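Local coordinates for protein phosphoribosylaminoimidazole-succinocarboxamide synthase (Ehrlichia chaffeensis str. Arkansas, PDB 3KRE) that catalyses the ATP-dependent joining of L-aspartate to a carboxylated aminoimidazole ribonucleotide, forming SAICAR in de novo purine biosynthesis, at residues K32-F37 with A215-P220; I74-M79 with R98-K103. All coordinates share one frame; numbering follows the deposited sequence.

Interaction 1 is ionic and only partly buried: a lysine at the start of strand 34-38 reaches two acidic residues in the loop between strands 213-214 and 223-227. Interaction 2 is fully buried and uncharged, joining helix 67-84 to strand 99-107 through a glutamine, two serines and a water. Both reach the same antiparallel sheet, and their centres lie about 9 Å apart. The loop 215-220 and the helix segment 74-79 also meet directly: Ser75 OG lies 2.9 Å from Ile218 N, a probable hydrogen bond, and Ile218 CG2 packs 3.5 Å from Leu78 CD1. Interaction 1 ties strand 34-38 to a loop, and interaction 2 ties a helix to a strand of the same sheet.

Interaction 1: residues K32-F37 with A215-P220; sequences KAKIIF and ADEISP
The carboxylates of Asp216 and Glu217 meet the ammonium of Lys34 differently, on the syn side of the first and the anti side of the second. Glu217 OE2 takes it on the anti lone pair, pointing away from its sister oxygen, at 2.7 Å from Lys34 NZ. Asp216 OD1 is met on the syn side, with Lys34 NZ 2.8 Å away and raised 35° from the carboxylate plane. Both pairs are salt bridges with a hydrogen bond, so one nitrogen links two consecutive acidic residues. At the other end of the Glu217 group, Ser219 OG donates to OE1 over 2.5 Å, from the anti side and 27° out of plane. With both oxygens bonded, rotation of this carboxylate is restricted.

The lysine reaches its partners by curling: its chain is straight to CD, then bends at chi3 (-62°) and again at chi4. The straight part passes along Glu217 OE2, 3.3 Å from Lys34 CD, and the curl brings Lys34 CE to 3.2 Å from Asp216 OD1. The Asp-Glu pair belongs to the DEISPD sequence of a SAICAR synthetase, and its meeting with the last lysine of the GKAK sequence, where strand 34-38 begins, is consistent with a place beside the ATP site, as in relatives.

Around the network, Lys198 of strand 192-204 makes a second salt bridge, to Asp216 OD2. Strand 34-38 pairs with strand 44-49, whose Gln47 and Phe49 touch Lys34. Phe49 also meets Glu217, which on the helix 67-84 side rests against Ser75, so the acidic loop lies between that helix and the strand pair.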
ATOM      1  N   LYS A  32     -12.093  -0.151   3.818  1.00 23.42           N
ATOM      2  CA  LYS A  32     -12.748   0.671   2.800  1.00 23.34           C
ATOM      3  C   LYS A  32     -12.787  -0.011   1.411  1.00 21.68           C
ATOM      4  O   LYS A  32     -13.793   0.157   0.675  1.00 22.70           O
ATOM      5  CB  LYS A  32     -12.168   2.082   2.784  1.00 24.38           C
ATOM      6  CG  LYS A  32     -12.728   2.932   3.936  1.00 27.78           C
ATOM      7  CD  LYS A  32     -12.117   4.315   3.998  1.00 32.05           C
ATOM      8  CE  LYS A  32     -11.035   4.449   5.055  1.00 33.93           C
ATOM      9  NZ  LYS A  32     -10.594   5.873   5.134  1.00 35.43           N
ATOM     10  N   ALA A  33     -11.763  -0.828   1.105  1.00 17.52           N
ATOM     11  CA  ALA A  33     -11.600  -1.421  -0.222  1.00 14.89           C
ATOM     12  C   ALA A  33     -11.441  -2.963  -0.247  1.00 12.10           C
ATOM     13  O   ALA A  33     -11.426  -3.565  -1.309  1.00 10.79           O
ATOM     14  CB  ALA A  33     -10.409  -0.771  -0.902  1.00 15.24           C
ATOM     15  N   LYS A  34     -11.289  -3.599   0.907  1.00  9.80           N
ATOM     16  CA  LYS A  34     -11.031  -5.012   0.947  1.00  9.34           C
ATOM     17  C   LYS A  34     -11.869  -5.657   2.080  1.00 10.56           C
ATOM     18  O   LYS A  34     -12.330  -4.959   2.990  1.00 12.03           O
ATOM     19  CB  LYS A  34      -9.532  -5.272   1.186  1.00 10.24           C
ATOM     20  CG  LYS A  34      -8.603  -4.786   0.071  1.00 11.22           C
ATOM     21  CD  LYS A  34      -7.134  -5.166   0.307  1.00 11.69           C
ATOM     22  CE  LYS A  34      -6.564  -4.549   1.575  1.00 10.89           C
ATOM     23  NZ  LYS A  34      -6.511  -3.051   1.522  1.00  7.84           N
ATOM     24  N   ILE A  35     -12.118  -6.948   1.944  1.00  8.77           N
ATOM     25  CA  ILE A  35     -12.743  -7.781   2.972  1.00  9.66           C
ATOM     26  C   ILE A  35     -11.753  -8.889   3.274  1.00  9.39           C
ATOM     27  O   ILE A  35     -11.151  -9.445   2.355  1.00  8.99           O
ATOM     28  CB  ILE A  35     -14.015  -8.446   2.464  1.00  9.72           C
ATOM     29  CG1 ILE A  35     -15.054  -7.419   2.003  1.00 11.74           C
ATOM     30  CG2 ILE A  35     -14.635  -9.363   3.550  1.00  9.61           C
ATOM     31  CD1 ILE A  35     -16.195  -8.097   1.203  1.00 12.83           C
ATOM     32  N   ILE A  36     -11.556  -9.181   4.553  1.00  8.84           N
ATOM     33  CA  ILE A  36     -10.777 -10.347   4.946  1.00  9.01           C
ATOM     34  C   ILE A  36     -11.770 -11.456   5.336  1.00  8.81           C
ATOM     35  O   ILE A  36     -12.604 -11.252   6.224  1.00  8.86           O
ATOM     36  CB  ILE A  36      -9.855 -10.027   6.112  1.00  8.46           C
ATOM     37  CG1 ILE A  36      -8.940  -8.836   5.774  1.00 11.63           C
ATOM     38  CG2 ILE A  36      -9.088 -11.281   6.543  1.00  8.84           C
ATOM     39  CD1 ILE A  36      -8.200  -8.936   4.435  1.00 13.14           C
ATOM     40  N   PHE A  37     -11.682 -12.616   4.682  1.00  8.62           N
ATOM     41  CA  PHE A  37     -12.530 -13.759   5.007  1.00  8.02           C
ATOM     42  C   PHE A  37     -11.756 -14.836   5.725  1.00  8.94           C
ATOM     43  O   PHE A  37     -10.586 -15.115   5.415  1.00  6.51           O
ATOM     44  CB  PHE A  37     -13.140 -14.410   3.748  1.00  8.51           C
ATOM     45  CG  PHE A  37     -14.184 -13.565   3.053  1.00  8.44           C
ATOM     46  CD1 PHE A  37     -15.475 -13.473   3.559  1.00 11.46           C
ATOM     47  CD2 PHE A  37     -13.887 -12.888   1.879  1.00 10.96           C
ATOM     48  CE1 PHE A  37     -16.435 -12.714   2.918  1.00 12.47           C
ATOM     49  CE2 PHE A  37     -14.860 -12.093   1.235  1.00 12.49           C
ATOM     50  CZ  PHE A  37     -16.126 -12.018   1.753  1.00 13.37           C
ATOM     51  N   ALA A 215       2.048  -6.258   4.897  1.00  5.71           N
ATOM     52  CA  ALA A 215       0.634  -6.668   4.817  1.00  5.76           C
ATOM     53  C   ALA A 215      -0.151  -5.712   3.909  1.00  6.34           C
ATOM     54  O   ALA A 215       0.433  -5.064   3.048  1.00  5.83           O
ATOM     55  CB  ALA A 215       0.080  -6.714   6.204  1.00  6.22           C
ATOM     56  N   ASP A 216      -1.474  -5.626   4.102  1.00  6.28           N
ATOM     57  CA  ASP A 216      -2.346  -4.784   3.272  1.00  7.43           C
ATOM     58  C   ASP A 216      -2.085  -5.016   1.783  1.00  7.14           C
ATOM     59  O   ASP A 216      -2.039  -6.172   1.377  1.00  8.22           O
ATOM     60  CB  ASP A 216      -2.245  -3.314   3.657  1.00  6.98           C
ATOM     61  CG  ASP A 216      -3.430  -2.509   3.139  1.00  8.68           C
ATOM     62  OD1 ASP A 216      -4.552  -2.879   3.472  1.00 10.26           O
ATOM     63  OD2 ASP A 216      -3.255  -1.588   2.320  1.00  7.19           O
ATOM     64  N   GLU A 217      -1.937  -3.967   0.971  1.00  7.02           N
ATOM     65  CA  GLU A 217      -1.752  -4.150  -0.456  1.00  6.13           C
ATOM     66  C   GLU A 217      -0.735  -3.172  -0.978  1.00  7.10           C
ATOM     67  O   GLU A 217      -0.465  -2.125  -0.354  1.00  7.82           O
ATOM     68  CB  GLU A 217      -3.069  -3.944  -1.193  1.00  7.01           C
ATOM     69  CG  GLU A 217      -3.607  -2.527  -1.070  1.00  7.74           C
ATOM     70  CD  GLU A 217      -4.965  -2.369  -1.729  1.00 10.64           C
ATOM     71  OE1 GLU A 217      -5.038  -2.224  -2.971  1.00  9.76           O
ATOM     72  OE2 GLU A 217      -5.960  -2.419  -1.001  1.00 12.36           O
ATOM     73  N   ILE A 218      -0.191  -3.501  -2.139  1.00  6.19           N
ATOM     74  CA  ILE A 218       0.657  -2.586  -2.869  1.00  6.33           C
ATOM     75  C   ILE A 218       0.012  -2.445  -4.224  1.00  5.57           C
ATOM     76  O   ILE A 218       0.098  -3.329  -5.061  1.00  5.60           O
ATOM     77  CB  ILE A 218       2.085  -3.113  -3.025  1.00  6.85           C
ATOM     78  CG1 ILE A 218       2.669  -3.480  -1.644  1.00  9.25           C
ATOM     79  CG2 ILE A 218       2.957  -2.067  -3.775  1.00  7.51           C
ATOM     80  CD1 ILE A 218       3.827  -4.452  -1.804  1.00 13.97           C
ATOM     81  N   SER A 219      -0.641  -1.311  -4.438  1.00  5.06           N
ATOM     82  CA  SER A 219      -1.425  -1.145  -5.648  1.00  5.00           C
ATOM     83  C   SER A 219      -1.574   0.339  -5.970  1.00  5.01           C
ATOM     84  O   SER A 219      -1.109   1.184  -5.197  1.00  6.25           O
ATOM     85  CB  SER A 219      -2.811  -1.764  -5.426  1.00  5.69           C
ATOM     86  OG  SER A 219      -3.598  -0.926  -4.584  1.00  5.06           O
ATOM     87  N   PRO A 220      -2.289   0.658  -7.066  1.00  4.53           N
ATOM     88  CA  PRO A 220      -2.591   2.067  -7.330  1.00  3.89           C
ATOM     89  C   PRO A 220      -3.518   2.718  -6.288  1.00  4.21           C
ATOM     90  O   PRO A 220      -3.656   3.921  -6.284  1.00  5.41           O
ATOM     91  CB  PRO A 220      -3.165   2.044  -8.748  1.00  4.83           C
ATOM     92  CG  PRO A 220      -2.695   0.754  -9.338  1.00  3.33           C
ATOM     93  CD  PRO A 220      -2.628  -0.196  -8.224  1.00  5.37           C
TER

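Interaction 2: residues I74-M79 with R98-K103; sequences ISSFLM and REQLVK
Ser75 OG is gripped twice, by a water at 2.7 Å and by the backbone N of Ile218 in the neighbouring loop. The same water reaches across to strand 99-107, lying 2.8 Å from Gln100 OE1, to which it probably donates. This bridge is the polar link between the two segments; the rest is van der Waals contact. The amide nitrogen of Gln100 comes up against the helix, with NE2 3.7 Å from Ser76 CB and 3.6 Å from Ser76 N, and is held by Asn72 OD1, one helical turn before Ser76.

The arrangement is a helix laid on the face of an antiparallel sheet, with helix 67-84 above strand 99-107 and the closest CA atoms, Ser76 and Gln100, 7.3 Å apart. Gln100 spans that gap by leaving the backbone with CG between N and the carbonyl carbon (chi1 45°) and then running extended to its amide. The oxygen has the water and the nitrogen has Asn72 OD1, a pairing consistent with the modelled flip. Phe91 of strand 91-94 packs against both Ser76 and Gln100, while Phe49 and Gln47 of strand 44-49 touch the glutamine.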
ATOM      1  N   ILE A  74      -2.116  -6.672  -9.261  1.00  4.78           N
ATOM      2  CA  ILE A  74      -0.951  -5.819  -9.061  1.00  5.16           C
ATOM      3  C   ILE A  74      -0.298  -6.095  -7.704  1.00  5.45           C
ATOM      4  O   ILE A  74       0.926  -6.245  -7.618  1.00  6.30           O
ATOM      5  CB  ILE A  74      -1.304  -4.300  -9.182  1.00  4.46           C
ATOM      6  CG1 ILE A  74      -1.667  -3.999 -10.610  1.00  4.89           C
ATOM      7  CG2 ILE A  74      -0.124  -3.424  -8.733  1.00  5.87           C
ATOM      8  CD1 ILE A  74      -2.439  -2.628 -10.832  1.00  3.20           C
ATOM      9  N   SER A  75      -1.093  -6.181  -6.660  1.00  6.18           N
ATOM     10  CA  SER A  75      -0.528  -6.415  -5.314  1.00  7.59           C
ATOM     11  C   SER A  75       0.156  -7.778  -5.166  1.00  7.20           C
ATOM     12  O   SER A  75       1.287  -7.874  -4.647  1.00  6.71           O
ATOM     13  CB  SER A  75      -1.613  -6.220  -4.248  1.00  8.20           C
ATOM     14  OG  SER A  75      -1.028  -6.157  -2.968  1.00  6.66           O
ATOM     15  N   SER A  76      -0.521  -8.840  -5.612  1.00  6.56           N
ATOM     16  CA  SER A  76       0.086 -10.161  -5.602  0.50  6.02           C
ATOM     17  C   SER A  76       1.405 -10.148  -6.394  1.00  6.08           C
ATOM     18  O   SER A  76       2.396 -10.698  -5.923  1.00  5.22           O
ATOM     19  CB  SER A  76      -0.895 -11.212  -6.134  0.50  6.33           C
ATOM     20  OG  SER A  76      -1.340 -10.907  -7.442  0.50  4.03           O
ATOM     21  N   PHE A  77       1.409  -9.496  -7.569  1.00  5.48           N
ATOM     22  CA  PHE A  77       2.597  -9.384  -8.384  1.00  5.23           C
ATOM     23  C   PHE A  77       3.733  -8.701  -7.645  1.00  5.70           C
ATOM     24  O   PHE A  77       4.862  -9.196  -7.635  1.00  6.20           O
ATOM     25  CB  PHE A  77       2.279  -8.641  -9.706  1.00  5.22           C
ATOM     26  CG  PHE A  77       3.446  -8.497 -10.616  1.00  6.53           C
ATOM     27  CD1 PHE A  77       3.786  -9.517 -11.508  1.00 10.19           C
ATOM     28  CD2 PHE A  77       4.221  -7.354 -10.577  1.00  6.12           C
ATOM     29  CE1 PHE A  77       4.857  -9.377 -12.351  1.00 10.55           C
ATOM     30  CE2 PHE A  77       5.296  -7.220 -11.386  1.00  9.35           C
ATOM     31  CZ  PHE A  77       5.622  -8.223 -12.282  1.00 11.65           C
ATOM     32  N   LEU A  78       3.453  -7.520  -7.097  1.00  4.34           N
ATOM     33  CA  LEU A  78       4.463  -6.739  -6.370  1.00  5.73           C
ATOM     34  C   LEU A  78       4.908  -7.396  -5.047  1.00  6.06           C
ATOM     35  O   LEU A  78       6.109  -7.364  -4.700  1.00  5.48           O
ATOM     36  CB  LEU A  78       3.954  -5.309  -6.126  1.00  5.48           C
ATOM     37  CG  LEU A  78       3.784  -4.460  -7.420  1.00  5.35           C
ATOM     38  CD1 LEU A  78       3.173  -3.096  -7.090  1.00  4.14           C
ATOM     39  CD2 LEU A  78       5.088  -4.290  -8.333  1.00  3.59           C
ATOM     40  N   MET A  79       3.984  -8.043  -4.344  1.00  5.20           N
ATOM     41  CA  MET A  79       4.371  -8.808  -3.153  1.00  7.27           C
ATOM     42  C   MET A  79       5.432  -9.865  -3.530  1.00  6.24           C
ATOM     43  O   MET A  79       6.468  -9.984  -2.883  1.00  6.02           O
ATOM     44  CB  MET A  79       3.148  -9.509  -2.508  1.00  7.22           C
ATOM     45  CG  MET A  79       2.135  -8.588  -1.777  1.00  8.99           C
ATOM     46  SD  MET A  79       2.664  -8.218  -0.099  1.00 10.63           S
ATOM     47  CE  MET A  79       1.503  -6.928   0.377  1.00  6.38           C
ATOM     48  N   ARG A  98     -10.217 -11.834  -7.639  1.00  8.66           N
ATOM     49  CA  ARG A  98     -10.398 -10.849  -6.571  1.00  8.06           C
ATOM     50  C   ARG A  98      -9.673 -11.182  -5.285  1.00  6.92           C
ATOM     51  O   ARG A  98      -9.644 -10.354  -4.375  1.00  6.14           O
ATOM     52  CB  ARG A  98     -11.879 -10.734  -6.245  1.00  9.24           C
ATOM     53  CG  ARG A  98     -12.600  -9.920  -7.265  1.00 10.45           C
ATOM     54  CD  ARG A  98     -13.963  -9.553  -6.816  1.00  9.67           C
ATOM     55  NE  ARG A  98     -14.578  -8.850  -7.917  1.00 10.25           N
ATOM     56  CZ  ARG A  98     -14.402  -7.559  -8.186  1.00  9.85           C
ATOM     57  NH1 ARG A  98     -13.686  -6.789  -7.391  1.00 10.06           N
ATOM     58  NH2 ARG A  98     -14.977  -7.046  -9.258  1.00  9.39           N
ATOM     59  N   GLU A  99      -9.106 -12.388  -5.204  1.00  5.87           N
ATOM     60  CA  GLU A  99      -8.694 -12.921  -3.904  1.00  5.39           C
ATOM     61  C   GLU A  99      -7.304 -13.476  -3.905  1.00  5.12           C
ATOM     62  O   GLU A  99      -6.841 -14.053  -4.881  1.00  5.35           O
ATOM     63  CB  GLU A  99      -9.662 -14.006  -3.427  1.00  5.32           C
ATOM     64  CG  GLU A  99     -11.058 -13.457  -3.219  1.00  7.80           C
ATOM     65  CD  GLU A  99     -12.074 -14.454  -2.752  1.00  8.67           C
ATOM     66  OE1 GLU A  99     -11.889 -15.677  -2.942  1.00  7.46           O
ATOM     67  OE2 GLU A  99     -13.099 -13.993  -2.207  1.00  9.16           O
ATOM     68  N   GLN A 100      -6.653 -13.296  -2.780  1.00  5.22           N
ATOM     69  CA  GLN A 100      -5.383 -13.958  -2.522  1.00  6.21           C
ATOM     70  C   GLN A 100      -5.421 -14.517  -1.117  1.00  5.88           C
ATOM     71  O   GLN A 100      -6.119 -13.989  -0.252  1.00  6.40           O
ATOM     72  CB  GLN A 100      -4.184 -13.019  -2.756  1.00  6.93           C
ATOM     73  CG  GLN A 100      -4.275 -11.674  -2.227  1.00 10.29           C
ATOM     74  CD  GLN A 100      -3.170 -10.780  -2.739  1.00  9.36           C
ATOM     75  OE1 GLN A 100      -2.099 -10.738  -2.156  1.00 10.59           O
ATOM     76  NE2 GLN A 100      -3.454 -10.001  -3.804  1.00  8.39           N
ATOM     77  N   LEU A 101      -4.697 -15.601  -0.925  1.00  5.02           N
ATOM     78  CA  LEU A 101      -4.521 -16.253   0.353  1.00  3.97           C
ATOM     79  C   LEU A 101      -3.336 -15.594   1.039  1.00  3.80           C
ATOM     80  O   LEU A 101      -2.240 -15.489   0.461  1.00  4.55           O
ATOM     81  CB  LEU A 101      -4.231 -17.734   0.167  1.00  3.70           C
ATOM     82  CG  LEU A 101      -4.326 -18.605   1.430  1.00  3.54           C
ATOM     83  CD1 LEU A 101      -5.788 -18.613   1.973  1.00  5.45           C
ATOM     84  CD2 LEU A 101      -3.831 -20.027   1.161  1.00  3.10           C
ATOM     85  N   VAL A 102      -3.546 -15.180   2.279  1.00  2.42           N
ATOM     86  CA  VAL A 102      -2.500 -14.532   3.045  1.00  3.23           C
ATOM     87  C   VAL A 102      -2.468 -15.042   4.491  1.00  3.93           C
ATOM     88  O   VAL A 102      -3.465 -15.606   5.025  1.00  4.62           O
ATOM     89  CB  VAL A 102      -2.677 -12.994   3.067  1.00  4.23           C
ATOM     90  CG1 VAL A 102      -2.700 -12.391   1.654  1.00  3.57           C
ATOM     91  CG2 VAL A 102      -3.971 -12.629   3.833  1.00  3.95           C
ATOM     92  N   LYS A 103      -1.316 -14.822   5.122  1.00  4.80           N
ATOM     93  CA  LYS A 103      -1.093 -15.199   6.512  1.00  5.53           C
ATOM     94  C   LYS A 103      -2.032 -14.385   7.395  1.00  5.81           C
ATOM     95  O   LYS A 103      -2.161 -13.207   7.187  1.00  6.27           O
ATOM     96  CB  LYS A 103       0.350 -14.894   6.931  1.00  5.75           C
ATOM     97  CG  LYS A 103       1.427 -15.731   6.229  1.00  9.76           C
ATOM     98  CD  LYS A 103       2.858 -15.439   6.782  1.00 14.11           C
ATOM     99  CE  LYS A 103       3.549 -16.673   7.421  1.00 17.53           C
ATOM    100  NZ  LYS A 103       2.618 -17.537   8.163  1.00 19.72           N
TER
HETATM  101  O   HOH W   1      -1.643  -8.157  -1.246  1.00 13.66           O